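Side-chain contacts in alpha-rhamnosidase (Dictyoglomus thermophilum, PDB 6I60), which probably hydrolyses terminal non-reducing alpha-L-rhamnose residues in alpha-L-rhamnosides: residues 762-767 against 824-829; 484-489 against 511-516; 782-787 against 828-833; 769-774 against 778-783. All coordinates share one frame; numbering follows the deposited sequence.

From the N terminus, interaction 2 comes first: 484-489 on helix 473-488 meets 511-516 at the junction of helices 507-512 and 514-520, closing a loop of 21 residues before any other contact opens. Interaction 1 then opens on helix 761-773 and closes 56 residues later near helix 826-835. Nested inside it, interaction 4 folds helix 777-784 back on helix 761-773 across a three-residue link. Interaction 3 leaves from the end of helix 777-784 and finishes on helix 826-835, sharing Ala828 and Trp829 with interaction 1. Interactions 1, 3 and 4 thus tie three helices together pairwise, and the salt bridge Arg765-Glu515 joins interaction 1 to interaction 2.

Interaction 1 (762-767 against 824-829); sequences VATRYI and GSVDAW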
# COMPACT_ATOMS: atom_id res chain seq x y z
N VAL A 762 7.77 8.68 -15.09
CA VAL A 762 9.05 8.75 -14.38
C VAL A 762 9.42 10.20 -14.08
O VAL A 762 9.69 10.56 -12.93
CB VAL A 762 10.16 8.05 -15.20
CG1 VAL A 762 11.53 8.47 -14.70
CG2 VAL A 762 9.99 6.53 -15.13
N ALA A 763 9.43 11.05 -15.11
CA ALA A 763 9.89 12.42 -14.94
C ALA A 763 8.86 13.30 -14.23
O ALA A 763 9.25 14.31 -13.64
CB ALA A 763 10.24 13.03 -16.29
N THR A 764 7.57 12.94 -14.27
CA THR A 764 6.58 13.70 -13.52
C THR A 764 6.83 13.60 -12.02
O THR A 764 6.53 14.54 -11.27
CB THR A 764 5.17 13.22 -13.85
OG1 THR A 764 5.02 13.10 -15.27
CG2 THR A 764 4.13 14.20 -13.32
N ARG A 765 7.39 12.48 -11.56
CA ARG A 765 7.70 12.31 -10.15
C ARG A 765 8.82 13.22 -9.68
O ARG A 765 8.92 13.51 -8.48
CB ARG A 765 8.05 10.84 -9.88
CG ARG A 765 8.16 10.47 -8.41
CD ARG A 765 9.58 10.03 -8.06
NE ARG A 765 9.79 9.92 -6.62
CZ ARG A 765 10.17 10.93 -5.84
NH1 ARG A 765 10.38 12.13 -6.36
NH2 ARG A 765 10.34 10.73 -4.54
N TYR A 766 9.67 13.70 -10.60
CA TYR A 766 10.82 14.51 -10.23
C TYR A 766 10.73 15.96 -10.66
O TYR A 766 11.47 16.80 -10.13
CB TYR A 766 12.11 13.92 -10.82
CG TYR A 766 12.36 12.47 -10.46
CD1 TYR A 766 12.72 12.10 -9.17
CD2 TYR A 766 12.25 11.47 -11.42
CE1 TYR A 766 12.96 10.78 -8.84
CE2 TYR A 766 12.49 10.14 -11.10
CZ TYR A 766 12.84 9.80 -9.81
OH TYR A 766 13.07 8.48 -9.49
N ILE A 767 9.85 16.29 -11.61
CA ILE A 767 9.87 17.63 -12.21
C ILE A 767 9.45 18.69 -11.20
O ILE A 767 10.03 19.79 -11.17
CB ILE A 767 9.00 17.66 -13.48
CG1 ILE A 767 9.02 19.06 -14.10
CG2 ILE A 767 7.57 17.23 -13.16
CD1 ILE A 767 8.93 19.06 -15.61
N GLY A 824 0.25 9.48 -9.69
CA GLY A 824 -0.17 10.04 -8.42
C GLY A 824 0.93 10.59 -7.53
O GLY A 824 0.65 10.98 -6.40
N SER A 825 2.17 10.63 -8.02
CA SER A 825 3.28 11.12 -7.21
C SER A 825 3.18 12.60 -6.88
O SER A 825 3.95 13.08 -6.05
CB SER A 825 4.60 10.84 -7.93
OG SER A 825 4.49 11.05 -9.33
N VAL A 826 2.27 13.33 -7.52
CA VAL A 826 2.16 14.76 -7.25
C VAL A 826 1.60 15.02 -5.86
O VAL A 826 1.86 16.08 -5.27
CB VAL A 826 1.29 15.43 -8.34
CG1 VAL A 826 1.20 16.93 -8.12
CG2 VAL A 826 1.88 15.14 -9.70
N ASP A 827 0.86 14.06 -5.30
CA ASP A 827 0.32 14.24 -3.96
C ASP A 827 1.42 14.38 -2.93
O ASP A 827 1.23 15.04 -1.90
CB ASP A 827 -0.61 13.08 -3.60
CG ASP A 827 -1.71 13.49 -2.65
OD1 ASP A 827 -2.51 14.38 -3.02
OD2 ASP A 827 -1.77 12.94 -1.53
N ALA A 828 2.58 13.76 -3.17
CA ALA A 828 3.72 13.96 -2.29
C ALA A 828 4.22 15.40 -2.35
O ALA A 828 4.69 15.94 -1.34
CB ALA A 828 4.85 12.99 -2.64
N TRP A 829 4.13 16.03 -3.52
CA TRP A 829 4.53 17.43 -3.65
C TRP A 829 3.62 18.35 -2.85
O TRP A 829 4.07 19.38 -2.34
CB TRP A 829 4.55 17.83 -5.12
CG TRP A 829 5.12 19.19 -5.37
CD1 TRP A 829 6.42 19.58 -5.23
CD2 TRP A 829 4.40 20.35 -5.81
NE1 TRP A 829 6.56 20.91 -5.55
CE2 TRP A 829 5.33 21.41 -5.91
CE3 TRP A 829 3.06 20.60 -6.12
CZ2 TRP A 829 4.97 22.69 -6.31
CZ3 TRP A 829 2.70 21.88 -6.53
CH2 TRP A 829 3.65 22.91 -6.62
O HOH W 1 4.79 13.86 -9.17
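Ser825 packs against Arg765 where helix 761-773 passes the chain entering helix 826-835, inside the 6-hairpin glycosidase domain, an (alpha/alpha)6 barrel in this family. The two backbones come close: the CA atoms of Arg765 and Ser825 are 5.4 Å apart, which a side chain as small as serine permits. The contact is buried, with 135 Å² covered on both sides together.

Van der Waals packing makes up the direct part. Ser825 CB lies 3.6 Å from Arg765 CG, and Ser825 OG is 3.5 Å from Arg765 CA, so the hydroxyl lies against the helix backbone rather than against a polar group of the arginine. A second, looser touch is made methyl to methyl, Thr764 CG2 to Val826 CG2 at 4.4 Å.

Polar contact across the segments runs through one water. It donates to Thr764 O at 2.8 Å and is hydrogen-bonded to Ser825 OG at 2.8 Å, bridging a helix carbonyl to the opposing side chain. Ser825 chi1 of 39° sets OG between its backbone N and carbonyl carbon, where it meets this water.

The polar ends of the other side chains are held by neighbours: Thr764 OG1 by Thr759, and Arg765 NH2 by a hydrogen bond to Tyr571 OH and a salt bridge to Glu515. Chi1 of -170° sets Arg765 CG beside Ser825; beyond it the chain bends at chi2 (-117°), and CD comes to lie 3.5 Å above the plane of the Tyr766 ring, offset toward the rim.

Interaction 2 (484-489 against 511-516); sequences WGQLSN and QLSAEE
The side chains of Gln486 and Glu516 overlap side by side, running opposite ways, with amide and carboxylate planes 22° apart. The backbones stay well separated: the nearest CA atoms, those of Gln486 and Ser513, are 8.2 Å apart, so long side chains span the gap and bury 115 Å² in all.

The polar part lies at the ends of these chains. As modelled, Gln486 OE1 is 2.8 Å from Glu516 OE2, but the amide is probably turned over; with its nitrogen in that place the pair may be a hydrogen bond. Ser513 lies beside the end of the same amide, while its hydroxyl is hydrogen-bonded to Asp509 O one helical turn back.

The packing part lies nearer the backbone of Gln486. Its CB and CG are each 3.4 Å from Glu516 OE1, so the carboxylate runs alongside the aliphatic stem as well as the amide. Both chains bend at chi2, 63° in Gln486 and -95° in Glu516, and these bends turn the flat groups alongside one another. Phe521 and Ile821 also touch Gln486, and Asp827 touches Glu516. A leucine here would probably leave the buried Glu516 carboxylate without its amide neighbour, facing methyl groups instead.

Ser513 leaves helical geometry after helix 507-512 and occupies the N-cap position of helix 514-520, without a side-chain capping bond. The contact therefore sets helix 473-488 against a break between two consecutive helices, within the (alpha/alpha)6 barrel characteristic of these rhamnosidases.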
# COMPACT_ATOMS: atom_id res chain seq x y z
N TRP A 484 -8.40 8.09 -3.53
CA TRP A 484 -9.23 6.98 -3.98
C TRP A 484 -8.50 6.09 -4.96
O TRP A 484 -8.73 4.87 -4.98
CB TRP A 484 -10.52 7.51 -4.61
CG TRP A 484 -11.55 7.94 -3.62
CD1 TRP A 484 -11.64 9.15 -3.00
CD2 TRP A 484 -12.63 7.15 -3.11
NE1 TRP A 484 -12.71 9.17 -2.15
CE2 TRP A 484 -13.34 7.95 -2.20
CE3 TRP A 484 -13.07 5.84 -3.35
CZ2 TRP A 484 -14.47 7.49 -1.52
CZ3 TRP A 484 -14.19 5.39 -2.67
CH2 TRP A 484 -14.87 6.21 -1.76
N GLY A 485 -7.62 6.66 -5.78
CA GLY A 485 -6.89 5.85 -6.75
C GLY A 485 -5.87 4.94 -6.10
O GLY A 485 -5.70 3.79 -6.52
N GLN A 486 -5.18 5.43 -5.07
CA GLN A 486 -4.20 4.60 -4.38
C GLN A 486 -4.88 3.45 -3.65
O GLN A 486 -4.46 2.29 -3.76
CB GLN A 486 -3.39 5.46 -3.40
CG GLN A 486 -2.34 4.68 -2.62
CD GLN A 486 -1.27 4.09 -3.52
OE1 GLN A 486 -0.31 4.76 -3.90
NE2 GLN A 486 -1.44 2.82 -3.88
N LEU A 487 -5.95 3.75 -2.90
CA LEU A 487 -6.69 2.70 -2.22
C LEU A 487 -7.29 1.71 -3.21
O LEU A 487 -7.33 0.50 -2.95
CB LEU A 487 -7.79 3.31 -1.35
CG LEU A 487 -7.31 4.16 -0.18
CD1 LEU A 487 -8.45 4.47 0.78
CD2 LEU A 487 -6.18 3.46 0.54
N SER A 488 -7.74 2.20 -4.37
CA SER A 488 -8.24 1.32 -5.41
C SER A 488 -7.19 0.35 -5.91
O SER A 488 -7.53 -0.70 -6.45
CB SER A 488 -8.77 2.15 -6.58
OG SER A 488 -10.08 2.61 -6.32
N ASN A 489 -5.91 0.68 -5.74
CA ASN A 489 -4.81 -0.14 -6.23
C ASN A 489 -4.01 -0.76 -5.09
O ASN A 489 -2.79 -0.93 -5.19
CB ASN A 489 -3.90 0.67 -7.14
CG ASN A 489 -4.45 0.81 -8.54
OD1 ASN A 489 -4.67 -0.19 -9.23
ND2 ASN A 489 -4.70 2.04 -8.96
N GLN A 511 6.70 1.99 -7.42
CA GLN A 511 7.84 2.77 -6.96
C GLN A 511 7.55 4.26 -7.00
O GLN A 511 7.87 4.99 -6.06
CB GLN A 511 9.07 2.44 -7.81
CG GLN A 511 10.24 3.38 -7.60
CD GLN A 511 10.32 4.46 -8.66
OE1 GLN A 511 10.12 4.20 -9.85
NE2 GLN A 511 10.62 5.68 -8.23
N LEU A 512 6.94 4.74 -8.09
CA LEU A 512 6.73 6.17 -8.27
C LEU A 512 5.66 6.72 -7.34
O LEU A 512 5.69 7.91 -7.00
CB LEU A 512 6.36 6.47 -9.72
CG LEU A 512 7.46 6.20 -10.75
CD1 LEU A 512 6.86 6.09 -12.14
CD2 LEU A 512 8.53 7.28 -10.70
N SER A 513 4.71 5.88 -6.91
CA SER A 513 3.65 6.32 -6.02
C SER A 513 3.87 5.87 -4.58
O SER A 513 2.97 6.02 -3.75
CB SER A 513 2.29 5.81 -6.52
OG SER A 513 2.21 4.40 -6.47
N ALA A 514 5.05 5.33 -4.26
CA ALA A 514 5.30 4.84 -2.91
C ALA A 514 5.39 5.99 -1.91
O ALA A 514 4.93 5.86 -0.77
CB ALA A 514 6.57 4.00 -2.88
N GLU A 515 5.97 7.12 -2.32
CA GLU A 515 6.08 8.26 -1.41
C GLU A 515 4.72 8.87 -1.11
O GLU A 515 4.49 9.33 0.02
CB GLU A 515 7.02 9.31 -2.00
CG GLU A 515 7.38 10.44 -1.04
CD GLU A 515 8.43 11.38 -1.61
OE1 GLU A 515 8.28 11.81 -2.77
OE2 GLU A 515 9.40 11.68 -0.89
N GLU A 516 3.81 8.87 -2.08
CA GLU A 516 2.48 9.42 -1.84
C GLU A 516 1.70 8.55 -0.86
O GLU A 516 1.06 9.07 0.06
CB GLU A 516 1.72 9.55 -3.16
CG GLU A 516 0.21 9.59 -3.01
CD GLU A 516 -0.43 8.23 -3.18
OE1 GLU A 516 -1.24 7.84 -2.31
OE2 GLU A 516 -0.12 7.54 -4.18

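Interaction 3 (782-787 against 828-833); sequences KIVNQK and AWFYRV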
# COMPACT_ATOMS: atom_id res chain seq x y z
N LYS A 782 1.98 26.86 -11.27
CA LYS A 782 1.22 27.19 -12.48
C LYS A 782 0.98 25.95 -13.33
O LYS A 782 -0.01 25.90 -14.07
CB LYS A 782 1.95 28.26 -13.29
CG LYS A 782 1.68 29.68 -12.81
CD LYS A 782 1.90 30.70 -13.92
CE LYS A 782 0.84 30.57 -15.00
NZ LYS A 782 0.42 31.90 -15.53
N ILE A 783 1.87 24.96 -13.26
CA ILE A 783 1.64 23.71 -13.96
C ILE A 783 0.48 22.95 -13.33
O ILE A 783 -0.38 22.41 -14.03
CB ILE A 783 2.93 22.87 -13.98
CG1 ILE A 783 3.96 23.49 -14.92
CG2 ILE A 783 2.64 21.43 -14.38
CD1 ILE A 783 5.39 23.15 -14.58
N VAL A 784 0.44 22.90 -12.00
CA VAL A 784 -0.60 22.15 -11.30
C VAL A 784 -1.96 22.81 -11.51
O VAL A 784 -2.97 22.12 -11.71
CB VAL A 784 -0.24 22.02 -9.81
CG1 VAL A 784 -1.49 21.90 -8.96
CG2 VAL A 784 0.67 20.83 -9.59
N ASN A 785 -2.01 24.14 -11.48
CA ASN A 785 -3.26 24.88 -11.60
C ASN A 785 -3.86 24.85 -13.00
O ASN A 785 -4.90 25.49 -13.22
CB ASN A 785 -3.05 26.34 -11.16
CG ASN A 785 -4.31 26.98 -10.60
OD1 ASN A 785 -4.24 27.83 -9.72
ND2 ASN A 785 -5.46 26.58 -11.13
N GLN A 786 -3.25 24.14 -13.94
CA GLN A 786 -3.78 24.08 -15.30
C GLN A 786 -5.02 23.19 -15.36
O GLN A 786 -5.08 22.14 -14.73
CB GLN A 786 -2.71 23.56 -16.26
CG GLN A 786 -1.65 24.59 -16.60
CD GLN A 786 -2.23 25.93 -17.00
OE1 GLN A 786 -2.11 26.92 -16.27
NE2 GLN A 786 -2.87 25.98 -18.17
N LYS A 787 -6.01 23.64 -16.12
CA LYS A 787 -7.24 22.88 -16.35
C LYS A 787 -7.36 22.40 -17.79
O LYS A 787 -8.41 21.86 -18.16
CB LYS A 787 -8.46 23.73 -15.97
CG LYS A 787 -8.92 23.55 -14.54
CD LYS A 787 -10.10 24.46 -14.23
CE LYS A 787 -9.73 25.51 -13.19
NZ LYS A 787 -10.89 25.84 -12.31
N ALA A 828 2.58 13.76 -3.17
CA ALA A 828 3.72 13.96 -2.29
C ALA A 828 4.22 15.40 -2.35
O ALA A 828 4.69 15.94 -1.34
CB ALA A 828 4.85 12.99 -2.64
N TRP A 829 4.13 16.03 -3.52
CA TRP A 829 4.53 17.43 -3.65
C TRP A 829 3.62 18.35 -2.85
O TRP A 829 4.07 19.38 -2.34
CB TRP A 829 4.55 17.83 -5.12
CG TRP A 829 5.12 19.19 -5.37
CD1 TRP A 829 6.42 19.58 -5.23
CD2 TRP A 829 4.40 20.35 -5.81
NE1 TRP A 829 6.56 20.91 -5.55
CE2 TRP A 829 5.33 21.41 -5.91
CE3 TRP A 829 3.06 20.60 -6.12
CZ2 TRP A 829 4.97 22.69 -6.31
CZ3 TRP A 829 2.70 21.88 -6.53
CH2 TRP A 829 3.65 22.91 -6.62
N PHE A 830 2.34 18.00 -2.73
CA PHE A 830 1.41 18.82 -1.95
C PHE A 830 1.79 18.83 -0.48
O PHE A 830 1.66 19.86 0.20
CB PHE A 830 -0.02 18.32 -2.13
CG PHE A 830 -0.52 18.37 -3.54
CD1 PHE A 830 -0.02 19.31 -4.43
CD2 PHE A 830 -1.48 17.48 -3.98
CE1 PHE A 830 -0.49 19.37 -5.73
CE2 PHE A 830 -1.95 17.53 -5.28
CZ PHE A 830 -1.45 18.47 -6.16
N TYR A 831 2.27 17.70 0.04
CA TYR A 831 2.63 17.61 1.45
C TYR A 831 3.95 18.32 1.74
O TYR A 831 4.05 19.11 2.68
CB TYR A 831 2.72 16.14 1.88
CG TYR A 831 1.39 15.48 2.16
CD1 TYR A 831 0.68 14.85 1.15
CD2 TYR A 831 0.86 15.46 3.45
CE1 TYR A 831 -0.53 14.23 1.41
CE2 TYR A 831 -0.35 14.85 3.71
CZ TYR A 831 -1.04 14.23 2.69
OH TYR A 831 -2.24 13.62 2.94
N ARG A 832 4.98 18.05 0.92
CA ARG A 832 6.33 18.48 1.24
C ARG A 832 6.60 19.93 0.85
O ARG A 832 7.46 20.58 1.46
CB ARG A 832 7.35 17.56 0.56
CG ARG A 832 7.15 16.08 0.83
CD ARG A 832 8.19 15.23 0.10
NE ARG A 832 8.77 15.91 -1.05
CZ ARG A 832 10.05 16.25 -1.16
NH1 ARG A 832 10.90 15.96 -0.18
NH2 ARG A 832 10.48 16.88 -2.24
N VAL A 833 5.91 20.45 -0.16
CA VAL A 833 6.18 21.79 -0.70
C VAL A 833 5.04 22.76 -0.41
O VAL A 833 5.23 23.78 0.25
CB VAL A 833 6.51 21.72 -2.21
CG1 VAL A 833 6.54 23.12 -2.81
CG2 VAL A 833 7.83 21.01 -2.42
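Val784 divides its two methyl groups between neighbouring aromatic rings. CG2 lies 3.8 Å from Trp829 CZ3, on the six-membered part of the indole, and CG1 lies 4.2 Å from Phe830 CE1; both approaches are oblique to the rings. With chi1 at 152°, CG1 is anti to the valine's own backbone N and CG2 anti to its carbonyl carbon, which splits the branches between the two partners. The backbones are distant, 10.1 Å between the CA atoms of Val784 and Phe830, so the aromatic side chains do the reaching.

This places the last turn of helix 777-784 against helix 826-835, both within the (alpha/alpha)6-barrel domain. Ile475 of helix 473-488 touches both Val784 and Phe830, extending the apolar cluster.

Farther out, several groups fix the indole. Val833 CB sits 3.4 Å above one face of the Trp829 ring, offset toward the rim, and the Phe768 ring meets it with planes about 35° apart. Trp829 NE1, pointing away from the valine, is hydrogen-bonded to Thr772 OG1. The helix carrying both rings widens into a pi-type turn at 830-833, although Val833 N still bonds to Trp829 O at 3.0 Å.

Interaction 4 (769-774 against 778-783); sequences DVLTSY and EVAYKI
Leu771 CD1 is the one side-chain atom through which the close part of this contact passes. It lies 3.9 Å from Ala780 CB, 4.0 Å from Ile783 CD1 and 4.3 Å from Val779 CG1, so a single methyl meets three residues of the facing helix. With chi1 at -41°, the leucine's CG is anti to its carbonyl carbon and its branch is carried across to that helix; the Leu771 and Ile783 side chains cross at about a right angle. The helices are joined by a short link and run roughly antiparallel; the axes of the short segments 769-773 and 778-783 come within 8.7 Å, with N-to-C directions at 147°. The small side chain of Ala780 suits this approach: its CA is 6.4 Å from that of Leu771. Helix 738-750 adds to the apolar side, Leu745 touching Leu771, and Ile749 touching both Val779 and Ile783.

The Thr772 side is looser as far as these two segments go. Thr772, partly exposed, comes no nearer than 4.5 Å, from its OG1 to Ala780 CB. That hydroxyl is hydrogen-bonded to Phe768 O in its own helix and to NE1 of Trp829 from helix 826-835, whose ring packs on Ala780 there. Within helix 761-773, Ser773 OG likewise donates to Asp769 O.

No hydrogen bond links the two segments; the cohesion between them therefore rests on apolar packing around one leucine methyl.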
# COMPACT_ATOMS: atom_id res chain seq x y z
N ASP A 769 9.76 18.67 -7.89
CA ASP A 769 10.81 18.88 -6.90
C ASP A 769 12.02 19.59 -7.49
O ASP A 769 12.70 20.34 -6.79
CB ASP A 769 11.22 17.55 -6.28
CG ASP A 769 10.17 16.98 -5.35
OD1 ASP A 769 9.62 17.75 -4.53
OD2 ASP A 769 9.89 15.77 -5.43
N VAL A 770 12.29 19.38 -8.78
CA VAL A 770 13.44 20.02 -9.41
C VAL A 770 13.23 21.53 -9.48
O VAL A 770 14.11 22.31 -9.10
CB VAL A 770 13.70 19.43 -10.81
CG1 VAL A 770 14.50 20.40 -11.66
CG2 VAL A 770 14.44 18.10 -10.69
N LEU A 771 12.06 21.97 -9.95
CA LEU A 771 11.78 23.40 -10.01
C LEU A 771 11.71 24.02 -8.62
O LEU A 771 12.12 25.17 -8.43
CB LEU A 771 10.48 23.66 -10.77
CG LEU A 771 10.21 22.83 -12.03
CD1 LEU A 771 8.75 22.92 -12.43
CD2 LEU A 771 11.12 23.26 -13.16
N THR A 772 11.20 23.27 -7.63
CA THR A 772 11.12 23.81 -6.28
C THR A 772 12.50 23.96 -5.65
O THR A 772 12.77 24.94 -4.95
CB THR A 772 10.23 22.92 -5.42
OG1 THR A 772 8.97 22.72 -6.07
CG2 THR A 772 9.99 23.56 -4.06
N SER A 773 13.39 23.00 -5.90
CA SER A 773 14.72 23.04 -5.30
C SER A 773 15.54 24.20 -5.84
O SER A 773 16.37 24.77 -5.12
CB SER A 773 15.45 21.72 -5.54
OG SER A 773 14.76 20.64 -4.93
N TYR A 774 15.34 24.57 -7.11
CA TYR A 774 16.11 25.64 -7.74
C TYR A 774 15.40 26.98 -7.67
O TYR A 774 15.71 27.88 -8.47
CB TYR A 774 16.43 25.26 -9.19
CG TYR A 774 17.46 24.16 -9.31
CD1 TYR A 774 17.09 22.84 -9.46
CD2 TYR A 774 18.82 24.45 -9.26
CE1 TYR A 774 18.03 21.83 -9.57
CE2 TYR A 774 19.77 23.45 -9.36
CZ TYR A 774 19.37 22.14 -9.52
OH TYR A 774 20.31 21.14 -9.63
N GLU A 778 7.00 28.86 -8.30
CA GLU A 778 5.87 29.49 -8.98
C GLU A 778 5.57 28.81 -10.30
O GLU A 778 4.40 28.72 -10.70
CB GLU A 778 6.15 30.98 -9.20
CG GLU A 778 6.36 31.77 -7.91
CD GLU A 778 5.07 32.00 -7.15
OE1 GLU A 778 3.98 31.83 -7.75
OE2 GLU A 778 5.14 32.35 -5.95
N VAL A 779 6.60 28.33 -11.01
CA VAL A 779 6.38 27.62 -12.26
C VAL A 779 5.68 26.29 -12.00
O VAL A 779 4.77 25.89 -12.75
CB VAL A 779 7.72 27.43 -13.00
CG1 VAL A 779 7.52 26.59 -14.26
CG2 VAL A 779 8.34 28.78 -13.33
N ALA A 780 6.08 25.58 -10.95
CA ALA A 780 5.46 24.30 -10.63
C ALA A 780 4.00 24.47 -10.24
O ALA A 780 3.15 23.66 -10.62
CB ALA A 780 6.24 23.60 -9.52
N TYR A 781 3.69 25.53 -9.49
CA TYR A 781 2.30 25.78 -9.11
C TYR A 781 1.44 26.10 -10.32
O TYR A 781 0.29 25.66 -10.41
CB TYR A 781 2.23 26.91 -8.08
CG TYR A 781 0.83 27.24 -7.63
CD1 TYR A 781 0.21 26.50 -6.64
CD2 TYR A 781 0.12 28.29 -8.20
CE1 TYR A 781 -1.08 26.79 -6.22
CE2 TYR A 781 -1.16 28.60 -7.79
CZ TYR A 781 -1.76 27.85 -6.80
OH TYR A 781 -3.03 28.14 -6.38
N LYS A 782 1.98 26.86 -11.27
CA LYS A 782 1.22 27.19 -12.48
C LYS A 782 0.98 25.95 -13.33
O LYS A 782 -0.01 25.90 -14.07
CB LYS A 782 1.95 28.26 -13.29
CG LYS A 782 1.68 29.68 -12.81
CD LYS A 782 1.90 30.70 -13.92
CE LYS A 782 0.84 30.57 -15.00
NZ LYS A 782 0.42 31.90 -15.53
N ILE A 783 1.87 24.96 -13.26
CA ILE A 783 1.64 23.71 -13.96
C ILE A 783 0.48 22.95 -13.33
O ILE A 783 -0.38 22.41 -14.03
CB ILE A 783 2.93 22.87 -13.98
CG1 ILE A 783 3.96 23.49 -14.92
CG2 ILE A 783 2.64 21.43 -14.38
CD1 ILE A 783 5.39 23.15 -14.58